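PDB 3HJ9: oxidoreductase, which binds flavin mononucleotide and, as a member of the nitroreductase family, probably acts as an FMN-dependent oxidoreductase. Local coordinates for residues E67-A72 against L137-V142; T92-Y97 against A162-M167; V183-L188 against I206-I211. One frame throughout, in Å; residues are numbered along the deposited sequence.

Contact 1: residues E67-A72 against L137-V142; sequences ELLWAA and LDLVFV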
# COMPACT_ATOMS: atom_id res chain seq x y z
N GLU A 67 -10.78 -4.36 -14.59
CA GLU A 67 -10.04 -5.16 -13.62
C GLU A 67 -9.05 -4.33 -12.77
O GLU A 67 -8.94 -4.56 -11.58
CB GLU A 67 -9.38 -6.36 -14.30
CG GLU A 67 -10.40 -7.37 -14.82
CD GLU A 67 -9.78 -8.56 -15.52
OE1 GLU A 67 -8.59 -8.49 -15.92
OE2 GLU A 67 -10.49 -9.58 -15.65
N LEU A 68 -8.40 -3.36 -13.38
CA LEU A 68 -7.47 -2.42 -12.72
C LEU A 68 -8.19 -1.63 -11.63
O LEU A 68 -7.72 -1.55 -10.45
CB LEU A 68 -6.90 -1.42 -13.75
CG LEU A 68 -6.07 -0.22 -13.25
CD1 LEU A 68 -4.77 -0.72 -12.54
CD2 LEU A 68 -5.79 0.77 -14.41
N LEU A 69 -9.31 -1.02 -12.03
CA LEU A 69 -10.13 -0.24 -11.11
C LEU A 69 -10.66 -1.13 -9.97
O LEU A 69 -10.58 -0.72 -8.85
CB LEU A 69 -11.26 0.53 -11.82
CG LEU A 69 -10.76 1.70 -12.68
CD1 LEU A 69 -11.87 2.20 -13.55
CD2 LEU A 69 -10.21 2.84 -11.82
N TRP A 70 -11.15 -2.32 -10.29
CA TRP A 70 -11.62 -3.27 -9.27
C TRP A 70 -10.46 -3.70 -8.32
O TRP A 70 -10.67 -3.78 -7.09
CB TRP A 70 -12.28 -4.48 -9.91
CG TRP A 70 -12.79 -5.41 -8.90
CD1 TRP A 70 -13.97 -5.35 -8.23
CD2 TRP A 70 -12.11 -6.55 -8.40
NE1 TRP A 70 -14.07 -6.38 -7.33
CE2 TRP A 70 -12.93 -7.14 -7.41
CE3 TRP A 70 -10.87 -7.13 -8.70
CZ2 TRP A 70 -12.57 -8.29 -6.72
CZ3 TRP A 70 -10.50 -8.30 -8.01
CH2 TRP A 70 -11.35 -8.87 -7.04
N ALA A 71 -9.30 -4.01 -8.90
CA ALA A 71 -8.11 -4.37 -8.13
C ALA A 71 -7.82 -3.24 -7.13
O ALA A 71 -7.78 -3.49 -5.91
CB ALA A 71 -6.88 -4.65 -9.04
N ALA A 72 -7.78 -2.00 -7.63
CA ALA A 72 -7.46 -0.83 -6.76
C ALA A 72 -8.52 -0.47 -5.72
O ALA A 72 -8.18 -0.25 -4.53
CB ALA A 72 -7.13 0.41 -7.62
N LEU A 137 -3.57 6.48 -19.25
CA LEU A 137 -4.37 6.93 -18.12
C LEU A 137 -3.55 7.22 -16.86
O LEU A 137 -2.41 6.77 -16.75
CB LEU A 137 -5.48 5.91 -17.81
CG LEU A 137 -5.19 4.58 -17.11
CD1 LEU A 137 -5.09 4.73 -15.60
CD2 LEU A 137 -6.28 3.57 -17.44
N ASP A 138 -4.13 8.02 -15.96
CA ASP A 138 -3.58 8.25 -14.62
C ASP A 138 -4.69 7.92 -13.62
O ASP A 138 -5.83 8.31 -13.82
CB ASP A 138 -3.25 9.73 -14.34
CG ASP A 138 -2.00 10.24 -15.00
OD1 ASP A 138 -1.13 9.45 -15.43
OD2 ASP A 138 -1.87 11.50 -15.03
N LEU A 139 -4.36 7.21 -12.55
CA LEU A 139 -5.26 7.11 -11.40
C LEU A 139 -4.89 8.22 -10.40
O LEU A 139 -3.71 8.46 -10.20
CB LEU A 139 -5.15 5.78 -10.71
CG LEU A 139 -5.48 4.56 -11.54
CD1 LEU A 139 -5.27 3.31 -10.62
CD2 LEU A 139 -6.88 4.66 -12.16
N VAL A 140 -5.87 8.93 -9.81
CA VAL A 140 -5.62 9.84 -8.67
C VAL A 140 -6.37 9.34 -7.43
O VAL A 140 -7.62 9.12 -7.47
CB VAL A 140 -6.03 11.29 -8.93
CG1 VAL A 140 -5.48 12.18 -7.81
CG2 VAL A 140 -5.51 11.73 -10.28
N PHE A 141 -5.63 9.16 -6.33
CA PHE A 141 -6.19 8.66 -5.06
C PHE A 141 -6.46 9.90 -4.23
O PHE A 141 -5.52 10.58 -3.79
CB PHE A 141 -5.22 7.69 -4.39
CG PHE A 141 -4.91 6.46 -5.24
CD1 PHE A 141 -3.89 6.48 -6.17
CD2 PHE A 141 -5.66 5.28 -5.09
CE1 PHE A 141 -3.62 5.35 -6.96
CE2 PHE A 141 -5.39 4.14 -5.86
CZ PHE A 141 -4.36 4.17 -6.78
N VAL A 142 -7.73 10.23 -4.07
CA VAL A 142 -8.15 11.44 -3.39
C VAL A 142 -8.66 11.12 -2.00
O VAL A 142 -9.54 10.29 -1.87
CB VAL A 142 -9.25 12.14 -4.17
CG1 VAL A 142 -9.80 13.38 -3.40
CG2 VAL A 142 -8.72 12.53 -5.58
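Leu68 and Leu137 reach toward each other from helix 62-73 and strand 137-144, and their methyl ends meet tip to tip between helix and strand. From its CB the Leu68 side chain heads for the strand. CG, set anti to the backbone N (chi1 171°), stands 4.5 Å from Leu139 CD1. The branch then divides the work: CD2 reaches Leu137 CD2 at 4.2 Å and lies equally near its CD1, falling against the fork of that leucine, while CD1 turns to Ile211 on the adjoining strand. The next residue, Leu69, leaves the helix at a more glancing angle, and its CD2 touches Leu139 CD2 at 3.8 Å, the closest approach between the segments. Leu139 therefore lies between both helix leucines, offering CD1 to one and CD2 to the other. At the C-terminal end Ala72 CB stands at the edge of the Phe141 ring, near its plane, 4.5 Å from CE2. The axes, 11.6 Å apart, run nearly parallel at 20°, and alternate strand residues, Leu137, Leu139 and Phe141, follow Leu68, Leu69 and Ala72 in the same order along the helix. Away from the sheet, the helix meets the second subunit, where the Trp70 ring contacts Trp47 of that chain. Only hydrocarbon groups meet across the interface, and the strand's backbone bonds to its neighbours in the sheet, which is consistent with dispersion and the exclusion of water holding this helix on the sheet.

Contact 2: residues T92-Y97 against A162-M167; sequences TVIDVY and AAAGAM
Ile94 and Met167 meet beside the Phe141 ring of the adjoining strand, which both touch, as does Val96; the flat group met across the contact itself is the helix backbone at Ala164 N, 3.9 Å from Ile94 CG1. Met167, present as selenomethionine, slides past Ile94 in the opposite sense. Its selenium lies 3.5 Å from both CB and CG2 of Ile94, a tight fit, and the bend at chi3 (94°) carries CE on to Val96 CG2 at 3.8 Å. The other branch of Ile94 serves the preceding turn of the helix. CG1, anti to the carbonyl carbon (chi1 -64°), sits 4.0 Å from Ala163 CB, while CD1 reaches Ala164 CB at 4.2 Å. Just before the strand, Val93 CG2 touches the same Ala163 methyl. Small alanines here allow the backbones to approach, with the CA atoms of Ile94 and Ala164 6.5 Å apart. The axes are inclined at 44°, and contact is concentrated around Ile94. On the same helix, Ala162 touches the flavin and packs on Leu207 of the second subunit. The chemistry is wholly apolar: the selenomethionine chain and two alanine methyls pack round Ile94, with Val93 and Val96 at the margins, seating helix 156-177 on the sheet close to a cofactor pocket.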
# COMPACT_ATOMS: atom_id res chain seq x y z
N THR A 92 -14.77 4.81 3.66
CA THR A 92 -14.13 4.93 2.37
C THR A 92 -13.36 6.24 2.39
O THR A 92 -13.89 7.25 1.99
CB THR A 92 -15.15 4.92 1.20
OG1 THR A 92 -16.08 3.85 1.39
CG2 THR A 92 -14.42 4.77 -0.16
N VAL A 93 -12.13 6.24 2.85
CA VAL A 93 -11.39 7.50 2.95
C VAL A 93 -10.80 7.96 1.60
O VAL A 93 -10.65 9.17 1.39
CB VAL A 93 -10.32 7.48 4.08
CG1 VAL A 93 -11.05 7.22 5.43
CG2 VAL A 93 -9.17 6.44 3.79
N ILE A 94 -10.53 7.02 0.69
CA ILE A 94 -9.96 7.28 -0.62
C ILE A 94 -10.97 6.98 -1.74
O ILE A 94 -11.55 5.91 -1.76
CB ILE A 94 -8.66 6.44 -0.85
CG1 ILE A 94 -7.54 6.85 0.14
CG2 ILE A 94 -8.12 6.56 -2.27
CD1 ILE A 94 -7.07 8.34 0.03
N ASP A 95 -11.13 7.95 -2.66
CA ASP A 95 -11.91 7.82 -3.87
C ASP A 95 -10.88 7.79 -4.99
O ASP A 95 -9.91 8.57 -4.99
CB ASP A 95 -12.85 9.01 -4.10
CG ASP A 95 -14.01 9.07 -3.13
OD1 ASP A 95 -14.45 8.02 -2.58
OD2 ASP A 95 -14.52 10.19 -2.89
N VAL A 96 -11.09 6.91 -5.96
CA VAL A 96 -10.19 6.77 -7.05
C VAL A 96 -10.79 7.47 -8.25
O VAL A 96 -11.90 7.18 -8.67
CB VAL A 96 -9.89 5.30 -7.36
CG1 VAL A 96 -9.01 5.23 -8.60
CG2 VAL A 96 -9.20 4.67 -6.18
N TYR A 97 -10.00 8.38 -8.82
CA TYR A 97 -10.35 9.12 -10.01
C TYR A 97 -9.48 8.59 -11.11
O TYR A 97 -8.37 8.13 -10.86
CB TYR A 97 -10.12 10.62 -9.82
CG TYR A 97 -11.18 11.29 -8.97
CD1 TYR A 97 -11.16 11.17 -7.58
CD2 TYR A 97 -12.20 12.04 -9.56
CE1 TYR A 97 -12.11 11.79 -6.79
CE2 TYR A 97 -13.16 12.66 -8.79
CZ TYR A 97 -13.13 12.51 -7.39
OH TYR A 97 -14.10 13.11 -6.64
N ALA A 162 -1.45 5.55 3.67
CA ALA A 162 -1.37 4.07 3.78
C ALA A 162 -2.45 3.37 2.96
O ALA A 162 -2.13 2.45 2.17
CB ALA A 162 -1.42 3.59 5.25
N ALA A 163 -3.70 3.83 3.11
CA ALA A 163 -4.87 3.36 2.32
C ALA A 163 -4.60 3.55 0.83
O ALA A 163 -4.72 2.59 0.07
CB ALA A 163 -6.17 4.09 2.73
N ALA A 164 -4.20 4.77 0.43
CA ALA A 164 -3.83 5.04 -0.98
C ALA A 164 -2.66 4.15 -1.48
O ALA A 164 -2.72 3.61 -2.61
CB ALA A 164 -3.55 6.51 -1.21
N GLY A 165 -1.66 3.94 -0.62
CA GLY A 165 -0.55 3.06 -0.91
C GLY A 165 -0.95 1.61 -1.19
O GLY A 165 -0.43 0.98 -2.09
N ALA A 166 -1.84 1.09 -0.35
CA ALA A 166 -2.37 -0.27 -0.48
C ALA A 166 -3.13 -0.43 -1.77
O ALA A 166 -2.94 -1.40 -2.49
CB ALA A 166 -3.27 -0.60 0.68
N MSE A 167 -3.94 0.57 -2.09
CA MSE A 167 -4.76 0.55 -3.30
C MSE A 167 -3.89 0.66 -4.53
O MSE A 167 -4.09 -0.06 -5.53
CB MSE A 167 -5.80 1.67 -3.28
CG MSE A 167 -6.76 1.50 -2.14
SE MSE A 167 -7.70 3.16 -1.77
CE MSE A 167 -9.27 2.89 -2.81

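Contact 3: residues V183-L188 against I206-I211; sequences VVRGWL and ILSQTI. With FMN (flavin mononucleotide), chain C.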
# COMPACT_ATOMS: atom_id res chain seq x y z
N VAL A 183 3.51 3.45 -12.35
CA VAL A 183 4.43 4.20 -11.44
C VAL A 183 3.57 5.08 -10.55
O VAL A 183 2.74 5.85 -11.06
CB VAL A 183 5.53 4.97 -12.17
CG1 VAL A 183 4.96 6.03 -13.10
CG2 VAL A 183 6.56 5.63 -11.15
N VAL A 184 3.64 4.85 -9.23
CA VAL A 184 2.95 5.66 -8.25
C VAL A 184 3.77 6.97 -8.13
O VAL A 184 5.02 6.97 -8.25
CB VAL A 184 2.76 4.93 -6.87
CG1 VAL A 184 4.11 4.69 -6.14
CG2 VAL A 184 1.79 5.75 -6.00
N ARG A 185 3.07 8.10 -7.99
CA ARG A 185 3.70 9.43 -7.92
C ARG A 185 3.08 10.21 -6.78
O ARG A 185 1.84 10.35 -6.72
CB ARG A 185 3.56 10.18 -9.24
CG ARG A 185 3.87 9.32 -10.45
CD ARG A 185 3.32 9.90 -11.71
NE ARG A 185 4.01 11.09 -12.16
CZ ARG A 185 3.65 11.80 -13.23
NH1 ARG A 185 2.59 11.45 -13.96
NH2 ARG A 185 4.34 12.87 -13.58
N GLY A 186 3.93 10.66 -5.88
CA GLY A 186 3.58 11.40 -4.68
C GLY A 186 3.97 12.85 -4.75
O GLY A 186 3.56 13.61 -3.89
N TRP A 187 4.81 13.21 -5.71
CA TRP A 187 5.14 14.60 -5.96
C TRP A 187 3.97 15.24 -6.68
O TRP A 187 3.95 15.31 -7.93
CB TRP A 187 6.43 14.73 -6.76
CG TRP A 187 7.62 14.69 -5.91
CD1 TRP A 187 8.32 13.60 -5.50
CD2 TRP A 187 8.27 15.83 -5.34
NE1 TRP A 187 9.40 14.00 -4.74
CE2 TRP A 187 9.39 15.36 -4.63
CE3 TRP A 187 8.03 17.21 -5.41
CZ2 TRP A 187 10.25 16.21 -3.95
CZ3 TRP A 187 8.90 18.08 -4.72
CH2 TRP A 187 10.00 17.58 -4.02
N LEU A 188 3.01 15.71 -5.88
CA LEU A 188 1.79 16.36 -6.36
C LEU A 188 1.69 17.77 -5.83
O LEU A 188 1.92 17.97 -4.64
CB LEU A 188 0.53 15.59 -5.89
CG LEU A 188 0.36 14.11 -6.26
CD1 LEU A 188 -1.09 13.66 -5.82
CD2 LEU A 188 0.59 13.85 -7.74
N ILE A 206 -3.75 12.65 -2.90
CA ILE A 206 -2.66 12.12 -2.08
C ILE A 206 -1.54 11.50 -2.93
O ILE A 206 -0.38 11.70 -2.66
CB ILE A 206 -3.17 11.00 -1.07
CG1 ILE A 206 -4.24 11.55 -0.13
CG2 ILE A 206 -2.06 10.54 -0.14
CD1 ILE A 206 -3.78 12.87 0.65
N LEU A 207 -1.92 10.66 -3.88
CA LEU A 207 -1.02 10.02 -4.82
C LEU A 207 -1.68 9.91 -6.17
O LEU A 207 -2.92 9.88 -6.25
CB LEU A 207 -0.72 8.57 -4.38
CG LEU A 207 -0.04 8.26 -3.07
CD1 LEU A 207 -0.13 6.72 -2.80
CD2 LEU A 207 1.43 8.76 -3.08
N SER A 208 -0.88 9.89 -7.22
CA SER A 208 -1.38 9.55 -8.55
C SER A 208 -0.61 8.29 -9.02
O SER A 208 0.38 7.86 -8.38
CB SER A 208 -1.26 10.69 -9.54
OG SER A 208 0.09 11.01 -9.71
N GLN A 209 -1.09 7.66 -10.08
CA GLN A 209 -0.40 6.49 -10.65
C GLN A 209 -0.62 6.43 -12.14
O GLN A 209 -1.77 6.35 -12.61
CB GLN A 209 -0.89 5.23 -9.97
CG GLN A 209 -0.06 3.95 -10.20
CD GLN A 209 -0.63 2.79 -9.36
OE1 GLN A 209 -1.82 2.81 -9.01
NE2 GLN A 209 0.21 1.79 -9.02
N THR A 210 0.49 6.48 -12.88
CA THR A 210 0.47 6.54 -14.33
C THR A 210 0.57 5.12 -14.85
O THR A 210 1.48 4.41 -14.46
CB THR A 210 1.58 7.43 -14.81
OG1 THR A 210 1.34 8.71 -14.25
CG2 THR A 210 1.64 7.53 -16.31
N ILE A 211 -0.39 4.71 -15.70
CA ILE A 211 -0.51 3.33 -16.17
C ILE A 211 -0.66 3.22 -17.68
O ILE A 211 -1.33 4.04 -18.31
CB ILE A 211 -1.71 2.65 -15.43
CG1 ILE A 211 -1.39 2.51 -13.93
CG2 ILE A 211 -2.08 1.27 -16.05
CD1 ILE A 211 -2.51 1.98 -13.07
N1 FMN C . 8.29 7.97 -8.85
C2 FMN C . 8.27 9.10 -9.65
O2 FMN C . 8.77 9.07 -10.78
N3 FMN C . 7.66 10.26 -9.18
C4 FMN C . 7.11 10.31 -7.90
O4 FMN C . 6.58 11.36 -7.53
C4A FMN C . 7.14 9.16 -7.09
N5 FMN C . 6.59 9.18 -5.82
C5A FMN C . 6.55 8.02 -5.05
C6 FMN C . 5.94 8.10 -3.80
C7 FMN C . 5.90 6.96 -2.98
C7M FMN C . 5.25 7.05 -1.63
C8 FMN C . 6.47 5.76 -3.40
C8M FMN C . 6.44 4.55 -2.51
C9 FMN C . 7.10 5.68 -4.66
C9A FMN C . 7.14 6.82 -5.51
N10 FMN C . 7.72 6.82 -6.78
C10 FMN C . 7.73 7.98 -7.57
C1' FMN C . 8.30 5.57 -7.39
C2' FMN C . 9.71 5.26 -6.94
O2' FMN C . 10.63 6.17 -7.51
C3' FMN C . 10.01 3.83 -7.34
O3' FMN C . 9.22 2.98 -6.53
C4' FMN C . 11.51 3.56 -7.14
O4' FMN C . 12.18 4.13 -8.26
C5' FMN C . 11.86 2.08 -7.01
O5' FMN C . 11.51 1.47 -8.25
P FMN C . 10.52 0.22 -8.27
O1P FMN C . 10.83 -0.80 -7.20
O2P FMN C . 9.11 0.73 -8.03
O3P FMN C . 10.64 -0.43 -9.64
O HOH W 1 1.37 13.70 -2.24
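Arg185 and Thr210 lie across one another on one face of the strand pair, their side chains oblique, and Arg185 NH1 donates to Thr210 OG1 at 3.0 Å, with the hydroxyl tilted 19° from the guanidinium plane. The bend at chi3 (72°) brings NH1 there, while NH2 forms a salt bridge with Asp130 and the hydroxyl also bonds Asp138. On the same face Val183 stands side by side with Thr210, its CG1 4.0 Å from Thr210 CB. On the opposite face Val184 and Leu207 cross at an angle, CG2 of the first 3.9 Å from CD1 of the second, and Val184 CG1 lies 3.5 Å from FMN C9. The backbones join as antiparallel hydrogen-bonded pairs, Val183 with Thr210 and Arg185 with Ser208, the Ser208 N to Arg185 O bond being nearly straight (172°). Past the strand, Trp187 N donates a hydrogen bond to FMN O4 (3.1 Å), with a weak second one from Gly186 N; Trp187 centres an inverse gamma turn. Water joins Gly186 O to Ile206 O. Strand 181-185 edges the sheet within this chain; strand 203-212 sits between it and strand 137-144, where Ile206 and Leu207 form a classic beta bulge opposite Phe141, and helix 156-177 packs against Leu207 and Gln209.

How the contacts relate
All three contacts are buried, but contact 1 lies nearest the centre of the chain and contact 3 at an edge of its sheet. Contacts 1 and 2 place different helices on neighbouring strands, tied by a probable backbone hydrogen bond from Val140 N to Tyr97 O (2.8 Å), and Met167 CG packs on Ala72 O. Contact 3 continues the sheet on the other side of strand 137-144, through a probable backbone hydrogen bond from Leu139 N to Gln209 O (2.7 Å), and meets contact 2 through Leu207 and Ala164. The helix-strand contacts are purely apolar; contact 3 adds hydrogen bonds, including those to a flavin, which contact 2 borders through Ala162. Each contact also touches the second subunit.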